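Local atomic coordinates of particle-associated glycoside hydrolase (Acinetobacter phage Fri1, PDB entry 6C72), a protein that probably cleaves the capsular polysaccharide of Acinetobacter baumannii as the trimeric tailspike of the phage, and binds zinc ions. Residues V312-A326 with S345-A359. Numbering follows the deposited sequence.
Sequences VYNVTLINCVFNALA and SPNVKFLNCRFKGKA
Val315 to Ile318 pair with Val348 to Leu351, and Val321 to Asn323 with Arg354 to Lys356, in parallel register, the strand axes 4.8 and 4.7 Å apart, as successive coils of the right-handed beta-helix expected of a phage tailspike. Asn319 and Asn352 fall in register at the bend between the two faces. Inside, the rings of Phe322 and Phe355 form an offset stack with planes 26° apart, Phe322 CD2 lying over one face of Phe355 toward its rim. Phe350 meets Phe322 at a steep 74°, its edge reaching Phe322 CZ, while Leu317 CD1 packs 3.6 Å from Phe350 CE1. Cys353 SG lies obliquely beside the Phe322 ring, near CE2, and accepts a weak hydrogen bond from Cys320 N. At the turn before Val348, Asn347 ND2 donates a hydrogen bond to Asn314 OD1 at 2.9 Å, coming from above its carbonyl plane, the two amides nearly perpendicular. A water links Thr316 OG1, Asn347 O and Lys349 NZ. Near the bend, Asp279 of the second subunit is hydrogen-bonded to Asn352 ND2. A bend at chi3 (-57°) folds the Arg354 chain back beside Asn319, whose OD1 lies near the guanidinium plane and accepts hydrogen bonds from Arg354 NH2 at 3.1 Å and NH1 at 3.3 Å.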
# COMPACT_ATOMS: atom_id res chain seq x y z
N VAL A 312 7.71 1.88 -19.09
CA VAL A 312 7.56 1.02 -17.91
C VAL A 312 7.07 1.86 -16.75
O VAL A 312 7.64 2.92 -16.47
CB VAL A 312 8.86 0.31 -17.52
CG1 VAL A 312 8.63 -0.48 -16.25
CG2 VAL A 312 9.29 -0.62 -18.64
N TYR A 313 6.03 1.39 -16.08
CA TYR A 313 5.50 2.12 -14.94
C TYR A 313 4.68 1.16 -14.09
O TYR A 313 4.31 0.08 -14.54
CB TYR A 313 4.68 3.35 -15.38
CG TYR A 313 3.59 3.07 -16.38
CD1 TYR A 313 3.87 2.95 -17.74
CD2 TYR A 313 2.26 2.93 -15.98
CE1 TYR A 313 2.88 2.69 -18.66
CE2 TYR A 313 1.26 2.67 -16.90
CZ TYR A 313 1.58 2.55 -18.24
OH TYR A 313 0.59 2.29 -19.17
N ASN A 314 4.43 1.56 -12.84
CA ASN A 314 3.66 0.77 -11.87
C ASN A 314 4.36 -0.56 -11.59
O ASN A 314 3.90 -1.63 -11.96
CB ASN A 314 2.22 0.54 -12.37
CG ASN A 314 1.49 1.86 -12.73
OD1 ASN A 314 1.91 2.95 -12.35
ND2 ASN A 314 0.35 1.74 -13.43
N VAL A 315 5.50 -0.46 -10.89
CA VAL A 315 6.29 -1.62 -10.53
C VAL A 315 6.49 -1.61 -9.02
O VAL A 315 6.86 -0.59 -8.44
CB VAL A 315 7.66 -1.63 -11.24
CG1 VAL A 315 8.45 -2.89 -10.86
CG2 VAL A 315 7.46 -1.53 -12.76
N THR A 316 6.23 -2.75 -8.38
CA THR A 316 6.38 -2.86 -6.94
C THR A 316 7.29 -4.03 -6.62
O THR A 316 7.02 -5.17 -7.01
CB THR A 316 5.02 -3.02 -6.26
OG1 THR A 316 4.17 -1.93 -6.65
CG2 THR A 316 5.16 -3.00 -4.75
N LEU A 317 8.35 -3.75 -5.87
CA LEU A 317 9.29 -4.75 -5.40
C LEU A 317 9.20 -4.82 -3.88
O LEU A 317 9.60 -3.88 -3.18
CB LEU A 317 10.70 -4.40 -5.88
CG LEU A 317 10.75 -4.25 -7.40
CD1 LEU A 317 10.99 -2.80 -7.84
CD2 LEU A 317 11.76 -5.21 -8.03
N ILE A 318 8.64 -5.92 -3.37
CA ILE A 318 8.37 -6.10 -1.94
C ILE A 318 9.27 -7.22 -1.43
O ILE A 318 9.25 -8.33 -1.96
CB ILE A 318 6.90 -6.46 -1.69
CG1 ILE A 318 5.97 -5.60 -2.54
CG2 ILE A 318 6.56 -6.34 -0.21
CD1 ILE A 318 4.54 -6.17 -2.67
N ASN A 319 10.04 -6.92 -0.38
CA ASN A 319 10.85 -7.93 0.31
C ASN A 319 11.75 -8.67 -0.68
O ASN A 319 11.87 -9.89 -0.66
CB ASN A 319 9.96 -8.89 1.10
CG ASN A 319 10.75 -9.83 1.98
OD1 ASN A 319 11.87 -9.53 2.37
ND2 ASN A 319 10.16 -10.98 2.30
N CYS A 320 12.38 -7.92 -1.58
CA CYS A 320 13.30 -8.47 -2.56
C CYS A 320 14.73 -8.18 -2.15
O CYS A 320 14.99 -7.29 -1.34
CB CYS A 320 13.02 -7.90 -3.96
SG CYS A 320 11.42 -8.41 -4.64
N VAL A 321 15.66 -8.96 -2.69
CA VAL A 321 17.08 -8.78 -2.46
C VAL A 321 17.75 -8.43 -3.78
O VAL A 321 17.54 -9.11 -4.79
CB VAL A 321 17.73 -10.04 -1.85
CG1 VAL A 321 19.26 -9.87 -1.77
CG2 VAL A 321 17.15 -10.34 -0.47
N PHE A 322 18.53 -7.36 -3.78
CA PHE A 322 19.41 -7.00 -4.88
C PHE A 322 20.83 -7.14 -4.36
O PHE A 322 21.21 -6.47 -3.40
CB PHE A 322 19.14 -5.58 -5.36
CG PHE A 322 17.71 -5.33 -5.70
CD1 PHE A 322 17.21 -5.63 -6.96
CD2 PHE A 322 16.85 -4.76 -4.76
CE1 PHE A 322 15.88 -5.40 -7.28
CE2 PHE A 322 15.52 -4.51 -5.07
CZ PHE A 322 15.03 -4.83 -6.33
N ASN A 323 21.62 -8.01 -4.98
CA ASN A 323 22.92 -8.37 -4.44
C ASN A 323 23.92 -8.50 -5.57
O ASN A 323 23.68 -9.22 -6.54
CB ASN A 323 22.81 -9.68 -3.64
CG ASN A 323 24.04 -9.98 -2.83
OD1 ASN A 323 24.99 -9.20 -2.82
ND2 ASN A 323 24.03 -11.11 -2.13
N ALA A 324 25.06 -7.83 -5.44
CA ALA A 324 26.06 -7.89 -6.49
C ALA A 324 27.45 -7.84 -5.87
O ALA A 324 27.68 -7.16 -4.87
CB ALA A 324 25.90 -6.75 -7.51
N LEU A 325 28.36 -8.62 -6.44
CA LEU A 325 29.78 -8.51 -6.15
C LEU A 325 30.45 -7.77 -7.29
O LEU A 325 29.96 -7.77 -8.43
CB LEU A 325 30.42 -9.88 -5.94
CG LEU A 325 29.81 -10.78 -4.85
CD1 LEU A 325 30.41 -12.20 -4.90
CD2 LEU A 325 29.98 -10.15 -3.48
N ALA A 326 31.57 -7.13 -6.99
CA ALA A 326 32.29 -6.39 -8.01
C ALA A 326 32.65 -7.31 -9.17
O ALA A 326 32.98 -8.49 -8.97
CB ALA A 326 33.55 -5.75 -7.41
N SER A 345 5.41 9.73 -13.92
CA SER A 345 6.10 9.02 -12.87
C SER A 345 6.22 7.55 -13.26
O SER A 345 5.28 6.98 -13.83
CB SER A 345 5.36 9.14 -11.53
OG SER A 345 5.92 8.29 -10.55
N PRO A 346 7.38 6.92 -13.04
CA PRO A 346 7.45 5.47 -13.24
C PRO A 346 6.71 4.69 -12.16
O PRO A 346 6.45 3.49 -12.35
CB PRO A 346 8.96 5.19 -13.20
CG PRO A 346 9.48 6.25 -12.25
CD PRO A 346 8.62 7.48 -12.48
N ASN A 347 6.34 5.34 -11.05
CA ASN A 347 5.57 4.72 -9.98
C ASN A 347 6.20 3.38 -9.59
O ASN A 347 5.55 2.33 -9.60
CB ASN A 347 4.11 4.57 -10.38
CG ASN A 347 3.23 4.17 -9.23
OD1 ASN A 347 3.56 4.38 -8.05
ND2 ASN A 347 2.08 3.58 -9.56
N VAL A 348 7.50 3.44 -9.32
CA VAL A 348 8.32 2.31 -8.93
C VAL A 348 8.56 2.40 -7.43
O VAL A 348 9.02 3.43 -6.93
CB VAL A 348 9.66 2.33 -9.68
CG1 VAL A 348 10.57 1.24 -9.15
CG2 VAL A 348 9.43 2.23 -11.16
N LYS A 349 8.25 1.34 -6.70
CA LYS A 349 8.35 1.35 -5.25
C LYS A 349 9.29 0.24 -4.80
O LYS A 349 9.14 -0.91 -5.22
CB LYS A 349 6.99 1.16 -4.60
CG LYS A 349 5.97 2.20 -4.97
CD LYS A 349 4.69 1.87 -4.25
CE LYS A 349 3.62 2.94 -4.42
NZ LYS A 349 2.80 2.65 -5.61
N PHE A 350 10.24 0.60 -3.94
CA PHE A 350 11.11 -0.37 -3.28
C PHE A 350 10.68 -0.44 -1.82
O PHE A 350 10.87 0.52 -1.06
CB PHE A 350 12.58 0.02 -3.41
CG PHE A 350 13.08 0.04 -4.84
CD1 PHE A 350 13.53 -1.13 -5.46
CD2 PHE A 350 13.14 1.22 -5.55
CE1 PHE A 350 14.00 -1.13 -6.76
CE2 PHE A 350 13.61 1.22 -6.87
CZ PHE A 350 14.05 0.04 -7.46
N LEU A 351 10.07 -1.57 -1.45
CA LEU A 351 9.50 -1.80 -0.13
C LEU A 351 10.15 -3.02 0.50
O LEU A 351 10.22 -4.08 -0.14
CB LEU A 351 7.99 -2.00 -0.22
CG LEU A 351 7.16 -0.99 -1.01
CD1 LEU A 351 5.72 -1.43 -1.09
CD2 LEU A 351 7.27 0.39 -0.38
N ASN A 352 10.63 -2.87 1.74
CA ASN A 352 11.19 -3.98 2.52
C ASN A 352 12.32 -4.70 1.79
O ASN A 352 12.56 -5.88 2.02
CB ASN A 352 10.10 -4.99 2.93
CG ASN A 352 8.90 -4.34 3.61
OD1 ASN A 352 8.93 -3.17 3.99
ND2 ASN A 352 7.85 -5.13 3.82
N CYS A 353 13.03 -4.00 0.92
CA CYS A 353 14.06 -4.63 0.11
C CYS A 353 15.43 -4.46 0.76
O CYS A 353 15.66 -3.58 1.59
CB CYS A 353 14.10 -4.03 -1.30
SG CYS A 353 12.63 -4.38 -2.31
N ARG A 354 16.37 -5.31 0.32
CA ARG A 354 17.73 -5.29 0.82
C ARG A 354 18.69 -5.19 -0.36
O ARG A 354 18.61 -5.98 -1.31
CB ARG A 354 18.02 -6.52 1.66
CG ARG A 354 17.33 -6.40 3.00
CD ARG A 354 17.31 -7.66 3.81
NE ARG A 354 16.68 -8.80 3.15
CZ ARG A 354 15.39 -8.87 2.81
NH1 ARG A 354 14.58 -7.84 3.03
NH2 ARG A 354 14.92 -9.98 2.24
N PHE A 355 19.54 -4.17 -0.32
CA PHE A 355 20.58 -3.96 -1.31
C PHE A 355 21.89 -4.40 -0.67
O PHE A 355 22.38 -3.77 0.28
CB PHE A 355 20.61 -2.50 -1.76
CG PHE A 355 19.36 -2.07 -2.49
CD1 PHE A 355 18.18 -1.81 -1.80
CD2 PHE A 355 19.36 -1.89 -3.87
CE1 PHE A 355 17.04 -1.40 -2.47
CE2 PHE A 355 18.22 -1.49 -4.54
CZ PHE A 355 17.06 -1.24 -3.85
N LYS A 356 22.44 -5.51 -1.16
CA LYS A 356 23.58 -6.15 -0.53
C LYS A 356 24.80 -6.05 -1.45
O LYS A 356 24.68 -5.91 -2.67
CB LYS A 356 23.29 -7.62 -0.23
CG LYS A 356 22.22 -7.83 0.82
CD LYS A 356 21.92 -9.31 0.99
CE LYS A 356 20.84 -9.54 2.03
NZ LYS A 356 20.42 -10.96 2.06
N GLY A 357 25.97 -6.17 -0.84
CA GLY A 357 27.20 -6.13 -1.60
C GLY A 357 27.42 -4.78 -2.24
O GLY A 357 27.54 -3.77 -1.55
N LYS A 358 27.45 -4.75 -3.57
CA LYS A 358 27.64 -3.49 -4.27
C LYS A 358 26.33 -2.86 -4.74
O LYS A 358 26.36 -1.74 -5.26
CB LYS A 358 28.55 -3.70 -5.48
CG LYS A 358 29.92 -4.22 -5.15
CD LYS A 358 30.76 -3.15 -4.52
CE LYS A 358 32.16 -3.67 -4.26
NZ LYS A 358 33.05 -2.58 -3.76
N ALA A 359 25.19 -3.51 -4.51
CA ALA A 359 23.95 -3.05 -5.13
C ALA A 359 23.55 -1.66 -4.64
O ALA A 359 23.68 -1.34 -3.46
CB ALA A 359 22.82 -4.04 -4.84
O HOH W 1 3.99 0.86 -7.67